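PDB 3H9W: diguanylate cyclase with PAS/PAC sensor from Marinobacter aquaeolei, which probably makes the second messenger cyclic di-GMP from two GTP molecules in its full-length form, of which this chain is the N-terminal PAS sensor domain. Local coordinates for residues I5-N10 / D84-V89; I9-M14 / K58-G63; L27-G32 / A41-P46; N54-Q59 / V64-D69; R71-H74 / H78-W81. All coordinates share one frame; numbering follows the deposited sequence.

In the fold
All five contacts belong to one PAS domain. Contact 1 is its most buried: Trp7 reaches from strand 5-10 past strand 96-105 to strand 79-90. Contact 2 starts from the end of the same strand 5-10 and meets the last turn of helix 46-61, with mostly carbon chemistry. Contact 4 uses that helix too and turns it back onto strand 66-73 through a histidine and a backbone bond. Contact 5 is the hairpin of strands 66-73 and 79-90, held by regular backbone bonds. Contact 3 is a surface stack of arginine on tryptophan. It touches contact 5, whereas contacts 1, 2 and 4 meet around the other end of the sheet.

Contact 1 (I5-N10 / D84-V89)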
# COMPACT_ATOMS: atom_id res chain seq x y z
N ILE A 5 1.99 -1.76 7.44
CA ILE A 5 2.58 -0.57 8.03
C ILE A 5 2.63 0.54 7.00
O ILE A 5 3.39 0.47 6.03
CB ILE A 5 4.02 -0.84 8.51
CG1 ILE A 5 4.02 -2.02 9.49
CG2 ILE A 5 4.58 0.40 9.18
CD1 ILE A 5 5.38 -2.63 9.71
N PRO A 6 1.81 1.58 7.19
CA PRO A 6 1.78 2.71 6.25
C PRO A 6 2.97 3.64 6.48
O PRO A 6 3.45 3.76 7.61
CB PRO A 6 0.45 3.38 6.57
CG PRO A 6 0.34 3.18 8.06
CD PRO A 6 0.77 1.73 8.23
N TRP A 7 3.44 4.26 5.41
CA TRP A 7 4.55 5.20 5.52
C TRP A 7 4.57 6.14 4.31
O TRP A 7 3.96 5.85 3.28
CB TRP A 7 5.89 4.46 5.61
CG TRP A 7 6.16 3.58 4.44
CD1 TRP A 7 5.88 2.25 4.32
CD2 TRP A 7 6.71 3.99 3.18
NE1 TRP A 7 6.21 1.81 3.06
CE2 TRP A 7 6.72 2.86 2.34
CE3 TRP A 7 7.19 5.21 2.68
CZ2 TRP A 7 7.19 2.90 1.03
CZ3 TRP A 7 7.65 5.26 1.37
CH2 TRP A 7 7.65 4.11 0.56
N LYS A 8 5.29 7.24 4.46
CA LYS A 8 5.42 8.24 3.41
C LYS A 8 6.78 8.90 3.58
O LYS A 8 7.23 9.14 4.71
CB LYS A 8 4.33 9.30 3.51
CG LYS A 8 4.42 10.36 2.41
CD LYS A 8 3.39 11.46 2.60
CE LYS A 8 3.42 12.46 1.46
NZ LYS A 8 2.40 13.53 1.64
N ILE A 9 7.42 9.18 2.45
CA ILE A 9 8.74 9.82 2.43
C ILE A 9 8.72 11.09 1.58
O ILE A 9 8.22 11.09 0.45
CB ILE A 9 9.81 8.88 1.82
CG1 ILE A 9 10.12 7.74 2.78
CG2 ILE A 9 11.07 9.68 1.49
CD1 ILE A 9 11.00 8.13 3.94
N ASN A 10 9.25 12.17 2.14
CA ASN A 10 9.34 13.44 1.42
C ASN A 10 10.53 13.27 0.49
O ASN A 10 11.66 13.11 0.95
CB ASN A 10 9.58 14.59 2.41
CG ASN A 10 9.75 15.93 1.72
OD1 ASN A 10 10.73 16.16 1.01
ND2 ASN A 10 8.79 16.82 1.92
N ASP A 84 8.17 -4.26 0.75
CA ASP A 84 7.94 -2.82 0.75
C ASP A 84 7.31 -2.51 -0.61
O ASP A 84 7.87 -2.87 -1.65
CB ASP A 84 9.29 -2.10 0.93
CG ASP A 84 9.14 -0.63 1.24
OD1 ASP A 84 8.01 -0.16 1.48
OD2 ASP A 84 10.18 0.07 1.26
N VAL A 85 6.13 -1.89 -0.59
CA VAL A 85 5.40 -1.54 -1.80
C VAL A 85 5.34 -0.03 -1.88
O VAL A 85 4.87 0.63 -0.96
CB VAL A 85 3.97 -2.10 -1.78
CG1 VAL A 85 3.25 -1.75 -3.08
CG2 VAL A 85 4.01 -3.61 -1.58
N VAL A 86 5.81 0.50 -3.01
CA VAL A 86 5.92 1.94 -3.19
C VAL A 86 5.19 2.57 -4.37
O VAL A 86 5.32 2.12 -5.51
CB VAL A 86 7.40 2.35 -3.34
CG1 VAL A 86 7.53 3.86 -3.33
CG2 VAL A 86 8.22 1.73 -2.21
N HIS A 87 4.45 3.62 -4.07
CA HIS A 87 3.75 4.39 -5.10
C HIS A 87 4.48 5.73 -5.15
O HIS A 87 4.73 6.33 -4.11
CB HIS A 87 2.30 4.62 -4.73
CG HIS A 87 1.60 5.57 -5.65
ND1 HIS A 87 1.08 6.77 -5.23
CD2 HIS A 87 1.40 5.52 -6.99
CE1 HIS A 87 0.58 7.42 -6.27
NE2 HIS A 87 0.77 6.69 -7.35
N VAL A 88 4.83 6.18 -6.35
CA VAL A 88 5.54 7.45 -6.52
C VAL A 88 4.55 8.57 -6.85
O VAL A 88 3.78 8.45 -7.80
CB VAL A 88 6.58 7.38 -7.65
CG1 VAL A 88 7.41 8.65 -7.68
CG2 VAL A 88 7.46 6.16 -7.48
N VAL A 89 4.59 9.64 -6.07
CA VAL A 89 3.70 10.78 -6.27
C VAL A 89 4.45 11.95 -6.91
O VAL A 89 5.55 12.30 -6.48
CB VAL A 89 3.12 11.27 -4.93
CG1 VAL A 89 2.11 12.38 -5.17
CG2 VAL A 89 2.48 10.10 -4.19
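Trp7 of strand 5-10 meets Asp84 and Val86 of segment 84-89 in strand 79-90, two strand segments whose axes come within 9.2 Å and run in roughly the same direction, 42° apart. They are not sheet neighbours. Strand 96-105 lies between them and bonds to the backbone of Trp7 through Gly101, so side chains make the contact. Trp7 holds its CG between the backbone N and the carbonyl carbon (chi1 59°), and the indole extends across to the far strand. The Trp7 NE1 atom comes to 3.1 Å from Asp84 OD1. The same oxygen, Asp84 OD1, is 3.2 Å from Trp7 CZ2. The carboxylate is turned well out of the indole plane, by 62°. Further along, Val86 places CG2 at the ring edge, near its plane, 3.6 Å from Trp7 CZ2. The other methyl, Val86 CG1, is 3.9 Å from Trp7 CH2. With an alanine at this position the indole is gone, which would probably open a gap between the two strands beside Val86 and take the ring away from the carboxylate of Asp84. Asp84 also touches Trp40 of helix 37-42. Val85 and His87 instead pack on Phe102 of the second subunit. The arrangement belongs to the central antiparallel sheet of the PAS fold, with strand order 2-1-5-4-3, where the first and fourth strands flank the fifth.

Contact 2 (I9-M14 / K58-G63); sequences INWQTM and KQSECG
Trp11 turns its CG anti to the backbone N (chi1 -178°), which sends the indole out toward Ser60 and Glu61. Glu61 has its CG anti to the carbonyl carbon (chi1 -59°), and this swings the start of its chain to the indole. The contact joins two parts of the PAS fold: the turn after strand 5-10 and the last turn of helix 46-61. The benzene half of the Trp11 ring does the touching. Its CZ3 atom lies 3.5 Å from Ser60 CB. Its CH2 atom lies 3.8 Å from Glu61 CG, which sits at the ring edge, near the ring plane. The side chains of Trp11 and Glu61 cross at about a right angle. This is van der Waals packing on carbon atoms, and no hydrogen bond links the two segments. The hydroxyl of Ser60 is engaged elsewhere, with Cys56 O one turn back in the helix. Trp11 and Ser60 both also pack on Leu99 of strand 96-105. A serine in place of Trp11 would probably open a gap over Ser60 CB and leave the helix end without its contact to this turn. Both segments have local order of their own. The helix ends in a Schellman motif, in which Gly63 takes positive phi and its N bonds to Ser60 O at 2.8 Å. On the other side, Asn10 forms an Asx motif: its OD1 accepts from Thr13 N at 2.9 Å, with a nearly straight N-H...O angle of 168°.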
# COMPACT_ATOMS: atom_id res chain seq x y z
N ILE A 9 7.42 9.18 2.45
CA ILE A 9 8.74 9.82 2.43
C ILE A 9 8.72 11.09 1.58
O ILE A 9 8.22 11.09 0.45
CB ILE A 9 9.81 8.88 1.82
CG1 ILE A 9 10.12 7.74 2.78
CG2 ILE A 9 11.07 9.68 1.49
CD1 ILE A 9 11.00 8.13 3.94
N ASN A 10 9.25 12.17 2.14
CA ASN A 10 9.34 13.44 1.42
C ASN A 10 10.53 13.27 0.49
O ASN A 10 11.66 13.11 0.95
CB ASN A 10 9.58 14.59 2.41
CG ASN A 10 9.75 15.93 1.72
OD1 ASN A 10 10.73 16.16 1.01
ND2 ASN A 10 8.79 16.82 1.92
N TRP A 11 10.28 13.28 -0.82
CA TRP A 11 11.33 13.09 -1.81
C TRP A 11 12.48 14.09 -1.71
O TRP A 11 13.65 13.70 -1.82
CB TRP A 11 10.72 13.13 -3.21
CG TRP A 11 11.72 12.91 -4.31
CD1 TRP A 11 12.14 13.82 -5.23
CD2 TRP A 11 12.41 11.69 -4.60
NE1 TRP A 11 13.06 13.25 -6.08
CE2 TRP A 11 13.24 11.94 -5.72
CE3 TRP A 11 12.42 10.41 -4.03
CZ2 TRP A 11 14.07 10.96 -6.27
CZ3 TRP A 11 13.24 9.43 -4.58
CH2 TRP A 11 14.05 9.71 -5.69
N GLN A 12 12.16 15.36 -1.50
CA GLN A 12 13.19 16.40 -1.42
C GLN A 12 14.18 16.19 -0.27
O GLN A 12 15.39 16.25 -0.48
CB GLN A 12 12.53 17.77 -1.28
CG GLN A 12 13.44 18.92 -1.66
CD GLN A 12 14.04 18.74 -3.04
OE1 GLN A 12 13.33 18.49 -4.02
NE2 GLN A 12 15.36 18.86 -3.14
N THR A 13 13.66 15.95 0.93
CA THR A 13 14.51 15.75 2.10
C THR A 13 14.82 14.27 2.36
O THR A 13 15.73 13.95 3.12
CB THR A 13 13.84 16.31 3.35
OG1 THR A 13 12.64 15.58 3.61
CG2 THR A 13 13.49 17.78 3.15
N MSE A 14 14.06 13.39 1.71
CA MSE A 14 14.21 11.96 1.88
C MSE A 14 13.98 11.57 3.33
O MSE A 14 14.57 10.62 3.84
CB MSE A 14 15.61 11.50 1.44
CG MSE A 14 15.85 11.60 -0.06
SE MSE A 14 14.53 10.63 -1.11
CE MSE A 14 15.38 8.89 -1.12
N LYS A 58 16.58 3.98 -8.22
CA LYS A 58 16.41 4.03 -9.66
C LYS A 58 14.94 4.11 -10.07
O LYS A 58 14.57 4.93 -10.91
CB LYS A 58 17.05 2.80 -10.31
CG LYS A 58 17.01 2.79 -11.84
CD LYS A 58 17.83 3.93 -12.43
CE LYS A 58 17.85 3.87 -13.95
NZ LYS A 58 16.47 3.94 -14.51
N GLN A 59 14.11 3.27 -9.48
CA GLN A 59 12.69 3.27 -9.82
C GLN A 59 11.99 4.54 -9.37
O GLN A 59 11.14 5.08 -10.10
CB GLN A 59 12.00 2.04 -9.20
CG GLN A 59 12.55 0.73 -9.73
CD GLN A 59 12.44 0.62 -11.24
OE1 GLN A 59 11.34 0.59 -11.80
NE2 GLN A 59 13.58 0.59 -11.92
N SER A 60 12.33 5.03 -8.19
CA SER A 60 11.74 6.26 -7.67
C SER A 60 12.07 7.45 -8.56
O SER A 60 11.19 8.23 -8.92
CB SER A 60 12.23 6.52 -6.24
OG SER A 60 11.77 5.51 -5.36
N GLU A 61 13.34 7.60 -8.91
CA GLU A 61 13.78 8.70 -9.76
C GLU A 61 13.06 8.67 -11.10
O GLU A 61 12.82 9.72 -11.70
CB GLU A 61 15.29 8.63 -9.99
CG GLU A 61 16.13 8.69 -8.72
CD GLU A 61 17.62 8.69 -9.02
OE1 GLU A 61 18.06 7.88 -9.86
OE2 GLU A 61 18.35 9.50 -8.40
N CYS A 62 12.72 7.48 -11.57
CA CYS A 62 12.02 7.35 -12.85
C CYS A 62 10.51 7.47 -12.68
O CYS A 62 9.76 7.38 -13.65
CB CYS A 62 12.35 6.00 -13.50
SG CYS A 62 14.08 5.84 -14.03
N GLY A 63 10.07 7.68 -11.44
CA GLY A 63 8.65 7.82 -11.16
C GLY A 63 7.86 6.55 -11.38
O GLY A 63 6.66 6.58 -11.62

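Contact 3 (L27-G32 / A41-P46)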
# COMPACT_ATOMS: atom_id res chain seq x y z
N LEU A 27 9.47 -4.47 14.04
CA LEU A 27 10.93 -4.40 14.05
C LEU A 27 11.61 -3.94 15.34
O LEU A 27 12.84 -3.83 15.40
CB LEU A 27 11.40 -3.52 12.88
CG LEU A 27 10.97 -4.04 11.50
CD1 LEU A 27 11.49 -3.11 10.41
CD2 LEU A 27 11.51 -5.45 11.28
N GLY A 28 10.81 -3.66 16.37
CA GLY A 28 11.35 -3.26 17.65
C GLY A 28 11.89 -1.85 17.86
O GLY A 28 11.78 -1.31 18.96
N TRP A 29 12.48 -1.25 16.83
CA TRP A 29 13.02 0.10 17.00
C TRP A 29 11.88 1.04 17.35
O TRP A 29 10.75 0.86 16.89
CB TRP A 29 13.68 0.59 15.70
CG TRP A 29 14.60 -0.40 15.03
CD1 TRP A 29 14.27 -1.32 14.08
CD2 TRP A 29 16.02 -0.53 15.24
NE1 TRP A 29 15.39 -2.01 13.67
CE2 TRP A 29 16.48 -1.54 14.37
CE3 TRP A 29 16.94 0.12 16.07
CZ2 TRP A 29 17.82 -1.93 14.31
CZ3 TRP A 29 18.28 -0.26 16.02
CH2 TRP A 29 18.70 -1.28 15.14
N PRO A 30 12.14 2.06 18.19
CA PRO A 30 11.08 3.00 18.55
C PRO A 30 10.51 3.61 17.27
O PRO A 30 11.25 3.93 16.34
CB PRO A 30 11.81 4.05 19.39
CG PRO A 30 12.91 3.25 20.03
CD PRO A 30 13.40 2.39 18.88
N GLN A 31 9.19 3.75 17.21
CA GLN A 31 8.55 4.32 16.03
C GLN A 31 9.19 5.65 15.66
O GLN A 31 9.45 5.93 14.49
CB GLN A 31 7.05 4.51 16.29
CG GLN A 31 6.32 5.29 15.21
CD GLN A 31 4.85 5.49 15.53
OE1 GLN A 31 4.46 5.47 16.70
NE2 GLN A 31 4.04 5.71 14.50
N GLY A 32 9.47 6.47 16.66
CA GLY A 32 10.07 7.78 16.40
C GLY A 32 11.48 7.75 15.85
O GLY A 32 12.00 8.78 15.43
N ALA A 41 17.52 2.06 5.08
CA ALA A 41 18.64 1.38 4.42
C ALA A 41 19.57 0.67 5.40
O ALA A 41 20.12 -0.39 5.10
CB ALA A 41 19.44 2.40 3.59
N THR A 42 19.76 1.27 6.57
CA THR A 42 20.63 0.68 7.58
C THR A 42 20.03 -0.55 8.24
O THR A 42 20.73 -1.54 8.47
CB THR A 42 20.98 1.73 8.66
OG1 THR A 42 21.80 2.75 8.08
CG2 THR A 42 21.73 1.08 9.82
N ARG A 43 18.74 -0.49 8.54
CA ARG A 43 18.04 -1.59 9.21
C ARG A 43 17.62 -2.65 8.21
O ARG A 43 16.44 -2.98 8.08
CB ARG A 43 16.84 -1.01 9.95
CG ARG A 43 17.28 -0.00 10.99
CD ARG A 43 16.14 0.84 11.54
NE ARG A 43 16.66 1.83 12.48
CZ ARG A 43 15.92 2.73 13.12
NH1 ARG A 43 14.61 2.77 12.94
NH2 ARG A 43 16.51 3.59 13.95
N MSE A 44 18.61 -3.22 7.53
CA MSE A 44 18.37 -4.21 6.50
C MSE A 44 19.53 -5.20 6.45
O MSE A 44 20.66 -4.87 6.82
CB MSE A 44 18.22 -3.49 5.16
CG MSE A 44 17.72 -4.32 4.01
SE MSE A 44 17.69 -3.24 2.42
CE MSE A 44 16.24 -2.03 2.89
N HIS A 45 19.25 -6.41 5.99
CA HIS A 45 20.26 -7.46 5.87
C HIS A 45 21.36 -6.97 4.92
O HIS A 45 21.06 -6.33 3.91
CB HIS A 45 19.60 -8.73 5.33
CG HIS A 45 20.47 -9.94 5.37
ND1 HIS A 45 21.58 -10.08 4.57
CD2 HIS A 45 20.40 -11.06 6.12
CE1 HIS A 45 22.15 -11.25 4.82
NE2 HIS A 45 21.45 -11.86 5.76
N PRO A 46 22.63 -7.27 5.22
CA PRO A 46 23.74 -6.84 4.36
C PRO A 46 23.68 -7.27 2.90
O PRO A 46 24.08 -6.52 2.01
CB PRO A 46 24.98 -7.39 5.09
CG PRO A 46 24.46 -8.58 5.83
CD PRO A 46 23.14 -8.06 6.36
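A cation-pi stack of Trp29 and Arg43 ties together two connecting pieces in the helical part of the PAS domain. Trp29 lies in the loop that follows helix 22-27. Arg43 is the first residue past helix 37-42. The contact is near the surface, and these two side chains carry it. The guanidinium of Arg43 lies flat over one face of the indole, with the planes only 4° apart. Its CZ atom is 4.2 Å from the centroid of the five-membered ring of Trp29. The aliphatic part of Arg43 shares the same face. Its CD atom makes a CH-pi contact, 3.6 Å from that Trp29 centroid and 10° off the ring normal. Beyond it, Arg43 NE is 3.7 Å from Trp29 CD2, and Arg43 NH1 is 3.6 Å from Trp29 CB. The arginine chain is extended from CG to NE (chi3 -177°), which keeps its length level with the indole. The polar ends of both groups have other partners. Arg43 NH1 bonds to Ser33 OG, and Trp29 NE1 bonds to Leu73 O of strand 66-73. These bonds are likely to limit sliding of the stack. Arg43 also makes a cation-pi contact with Trp34. Arg43 is the centre of an inverse gamma turn, closed by a weak bond of 2.9 Å from Met44 N to Thr42 O. Two residues on, His45 is the N-cap of helix 46-61, with ND1 bonded to Glu47 N. The arrangement is a flat arginine-tryptophan cation-pi stack, here joining two interhelical connections of a PAS fold.

Contact 4 (N54-Q59 / V64-D69); sequences NFCVKQ and VDHEAD
Gln59 and His66 form the tight part of the contact between helix 46-61 and strand 66-73. Gln59 CB lies over one face of the imidazole, 3.4 Å from His66 ND1. Cys56 SG comes to the ring edge, 3.8 Å from His66 CD2. His66 holds its CG between the backbone N and the carbonyl carbon (chi1 51°), which folds the ring back toward Val64. There His66 ND1 donates to Val64 O at 2.9 Å, in the carbonyl plane. Val64 N in turn donates to Gln59 O, also at 2.9 Å, and pins the chain where it leaves the helix.

The other side is looser. The Phe55 ring meets strand 66-73 obliquely, with CE2 3.6 Å from Glu67 O and CD2 4.5 Å from Ala68 CB. A water bridges Gln59 OE1 and Asp65 O by long bonds. Glu67 points away from the helix and makes a salt bridge with Lys3 of the second subunit.

The bond to Val64 O places a proton on His66 ND1. With that bond in the ring plane and Gln59 over the face, the imidazole probably has little freedom to turn.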
# COMPACT_ATOMS: atom_id res chain seq x y z
N ASN A 54 19.70 0.52 -4.33
CA ASN A 54 19.89 0.97 -5.72
C ASN A 54 18.63 0.79 -6.56
O ASN A 54 18.29 1.66 -7.37
CB ASN A 54 21.05 0.21 -6.37
CG ASN A 54 22.39 0.53 -5.72
OD1 ASN A 54 22.66 1.68 -5.37
ND2 ASN A 54 23.23 -0.49 -5.58
N PHE A 55 17.96 -0.34 -6.39
CA PHE A 55 16.74 -0.61 -7.14
C PHE A 55 15.68 0.45 -6.81
O PHE A 55 15.15 1.11 -7.71
CB PHE A 55 16.21 -2.01 -6.80
CG PHE A 55 14.88 -2.33 -7.42
CD1 PHE A 55 14.75 -2.51 -8.79
CD2 PHE A 55 13.74 -2.38 -6.63
CE1 PHE A 55 13.50 -2.73 -9.37
CE2 PHE A 55 12.49 -2.60 -7.19
CZ PHE A 55 12.37 -2.77 -8.56
N CYS A 56 15.38 0.64 -5.53
CA CYS A 56 14.37 1.62 -5.16
C CYS A 56 14.70 3.04 -5.61
O CYS A 56 13.81 3.78 -6.04
CB CYS A 56 14.12 1.58 -3.65
SG CYS A 56 13.30 0.05 -3.12
N VAL A 57 15.96 3.42 -5.50
CA VAL A 57 16.39 4.75 -5.93
C VAL A 57 16.12 4.93 -7.42
O VAL A 57 15.51 5.92 -7.84
CB VAL A 57 17.89 4.96 -5.66
CG1 VAL A 57 18.38 6.22 -6.35
CG2 VAL A 57 18.12 5.06 -4.16
N LYS A 58 16.58 3.98 -8.22
CA LYS A 58 16.41 4.03 -9.66
C LYS A 58 14.94 4.11 -10.07
O LYS A 58 14.57 4.93 -10.91
CB LYS A 58 17.05 2.80 -10.31
CG LYS A 58 17.01 2.79 -11.84
CD LYS A 58 17.83 3.93 -12.43
CE LYS A 58 17.85 3.87 -13.95
NZ LYS A 58 16.47 3.94 -14.51
N GLN A 59 14.11 3.27 -9.48
CA GLN A 59 12.69 3.27 -9.82
C GLN A 59 11.99 4.54 -9.37
O GLN A 59 11.14 5.08 -10.10
CB GLN A 59 12.00 2.04 -9.20
CG GLN A 59 12.55 0.73 -9.73
CD GLN A 59 12.44 0.62 -11.24
OE1 GLN A 59 11.34 0.59 -11.80
NE2 GLN A 59 13.58 0.59 -11.92
N VAL A 64 8.54 5.41 -11.30
CA VAL A 64 7.90 4.12 -11.52
C VAL A 64 7.60 3.39 -10.21
O VAL A 64 8.50 3.16 -9.41
CB VAL A 64 8.79 3.21 -12.40
CG1 VAL A 64 8.15 1.85 -12.57
CG2 VAL A 64 9.02 3.88 -13.76
N ASP A 65 6.34 3.03 -9.99
CA ASP A 65 5.97 2.31 -8.76
C ASP A 65 6.75 1.02 -8.73
O ASP A 65 7.02 0.43 -9.77
CB ASP A 65 4.48 1.99 -8.74
CG ASP A 65 3.64 3.21 -8.48
OD1 ASP A 65 4.19 4.34 -8.56
OD2 ASP A 65 2.44 3.04 -8.21
N HIS A 66 7.11 0.58 -7.53
CA HIS A 66 7.88 -0.65 -7.42
C HIS A 66 7.66 -1.30 -6.07
O HIS A 66 6.97 -0.75 -5.21
CB HIS A 66 9.37 -0.32 -7.59
CG HIS A 66 9.84 0.80 -6.71
ND1 HIS A 66 9.51 2.12 -6.95
CD2 HIS A 66 10.55 0.80 -5.56
CE1 HIS A 66 10.00 2.88 -5.99
NE2 HIS A 66 10.64 2.10 -5.13
N GLU A 67 8.24 -2.48 -5.90
CA GLU A 67 8.14 -3.22 -4.65
C GLU A 67 9.38 -4.09 -4.53
O GLU A 67 9.96 -4.48 -5.54
CB GLU A 67 6.88 -4.09 -4.63
CG GLU A 67 6.92 -5.26 -5.59
CD GLU A 67 5.73 -6.19 -5.43
OE1 GLU A 67 4.59 -5.75 -5.70
OE2 GLU A 67 5.93 -7.36 -5.02
N ALA A 68 9.78 -4.38 -3.30
CA ALA A 68 10.96 -5.21 -3.05
C ALA A 68 10.77 -6.05 -1.81
O ALA A 68 10.14 -5.63 -0.84
CB ALA A 68 12.21 -4.32 -2.89
N ASP A 69 11.31 -7.27 -1.85
CA ASP A 69 11.25 -8.19 -0.73
C ASP A 69 12.65 -8.26 -0.14
O ASP A 69 13.62 -8.47 -0.87
CB ASP A 69 10.85 -9.59 -1.21
CG ASP A 69 9.39 -9.67 -1.63
OD1 ASP A 69 8.76 -8.61 -1.82
OD2 ASP A 69 8.89 -10.81 -1.78
O HOH W 1 9.14 -1.63 -10.88

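Contact 5 (R71-H74 / H78-W81)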
# COMPACT_ATOMS: atom_id res chain seq x y z
N ARG A 71 15.10 -8.74 3.88
CA ARG A 71 15.19 -9.06 5.29
C ARG A 71 15.47 -7.78 6.05
O ARG A 71 16.54 -7.17 5.91
CB ARG A 71 16.31 -10.09 5.52
CG ARG A 71 15.97 -11.47 4.96
CD ARG A 71 17.20 -12.24 4.52
NE ARG A 71 17.80 -11.68 3.30
CZ ARG A 71 18.86 -12.20 2.69
NH1 ARG A 71 19.44 -13.29 3.18
NH2 ARG A 71 19.36 -11.63 1.61
N ALA A 72 14.50 -7.34 6.85
CA ALA A 72 14.64 -6.14 7.64
C ALA A 72 15.30 -6.53 8.96
O ALA A 72 15.10 -7.63 9.45
CB ALA A 72 13.26 -5.51 7.91
N LEU A 73 16.07 -5.61 9.51
CA LEU A 73 16.78 -5.85 10.76
C LEU A 73 15.96 -5.43 11.97
O LEU A 73 15.59 -4.26 12.10
CB LEU A 73 18.11 -5.09 10.76
CG LEU A 73 18.98 -5.21 12.00
CD1 LEU A 73 19.41 -6.66 12.19
CD2 LEU A 73 20.19 -4.31 11.86
N HIS A 74 15.68 -6.38 12.85
CA HIS A 74 14.94 -6.09 14.07
C HIS A 74 15.96 -5.50 15.04
O HIS A 74 17.15 -5.80 14.93
CB HIS A 74 14.35 -7.39 14.63
CG HIS A 74 13.45 -7.20 15.81
ND1 HIS A 74 13.92 -6.82 17.05
CD2 HIS A 74 12.11 -7.33 15.93
CE1 HIS A 74 12.90 -6.72 17.89
NE2 HIS A 74 11.79 -7.03 17.23
N HIS A 78 17.77 -10.04 15.03
CA HIS A 78 17.30 -11.01 14.06
C HIS A 78 16.66 -10.32 12.86
O HIS A 78 16.36 -9.13 12.90
CB HIS A 78 16.33 -12.03 14.70
CG HIS A 78 14.92 -11.55 14.83
ND1 HIS A 78 14.51 -10.70 15.84
CD2 HIS A 78 13.81 -11.86 14.12
CE1 HIS A 78 13.20 -10.50 15.74
NE2 HIS A 78 12.76 -11.20 14.71
N TYR A 79 16.46 -11.08 11.78
CA TYR A 79 15.89 -10.55 10.55
C TYR A 79 14.43 -10.92 10.33
O TYR A 79 14.01 -12.03 10.67
CB TYR A 79 16.73 -11.03 9.37
CG TYR A 79 18.09 -10.39 9.33
CD1 TYR A 79 18.22 -9.04 9.02
CD2 TYR A 79 19.24 -11.11 9.63
CE1 TYR A 79 19.45 -8.42 9.02
CE2 TYR A 79 20.49 -10.50 9.64
CZ TYR A 79 20.58 -9.15 9.33
OH TYR A 79 21.80 -8.51 9.34
N VAL A 80 13.67 -9.99 9.77
CA VAL A 80 12.26 -10.20 9.47
C VAL A 80 12.02 -9.91 7.99
O VAL A 80 12.37 -8.84 7.50
CB VAL A 80 11.35 -9.27 10.30
CG1 VAL A 80 9.87 -9.53 9.97
CG2 VAL A 80 11.60 -9.48 11.78
N TRP A 81 11.44 -10.87 7.29
CA TRP A 81 11.14 -10.73 5.87
C TRP A 81 10.02 -9.73 5.66
O TRP A 81 8.91 -9.90 6.16
CB TRP A 81 10.74 -12.07 5.27
CG TRP A 81 11.91 -12.89 4.84
CD1 TRP A 81 12.45 -13.96 5.49
CD2 TRP A 81 12.71 -12.69 3.67
NE1 TRP A 81 13.53 -14.45 4.79
CE2 TRP A 81 13.71 -13.68 3.66
CE3 TRP A 81 12.67 -11.76 2.62
CZ2 TRP A 81 14.67 -13.78 2.65
CZ3 TRP A 81 13.62 -11.85 1.60
CH2 TRP A 81 14.61 -12.86 1.63
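The turn end of the beta hairpin of strands 66-73 and 79-90 sets segment 71-74 against segment 78-81, with Arg71 facing Trp81 and His74 facing His78. Ala72 and Val80 form the antiparallel hydrogen-bonded pair. Ala72 N donates to Val80 O at 2.7 Å, and Val80 N donates to Ala72 O at 2.8 Å. A third bond, from His74 N to His78 O at 2.8 Å, is almost collinear with the carbonyl (177°). Arg71 with Trp81 and Leu73 with Tyr79 are non-hydrogen-bonded pairs on the same sheet face. Arg71 runs alongside Trp81, and its CG sits over the indole face, 3.4 Å from Trp81 CE2. The Arg71 guanidinium is held by a salt bridge from NE to Asp48. Leu73 CD1 packs 3.6 Å from Tyr79 CE1. Ala72 and Val80 point to the other face, where both touch Leu27 of helix 22-27. Nearer the turn, the rings of His74 and His78 form an offset stack, with centroids 4.6 Å apart and planes at 28°. His78 CB points away, but CG between the backbone N and the carbonyl carbon (chi1 82°) brings its ring back to His74. His78 CE1 lies over that ring, 3.3 Å from His74 CG. Asp76 in the turn fixes both rings: its N bonds to His74 ND1 and its OD1 to His78 ND1. The backbone N-H of Asp76 makes His74 ND1 an acceptor, so His74 is probably neutral, which would ease its stacking on His78.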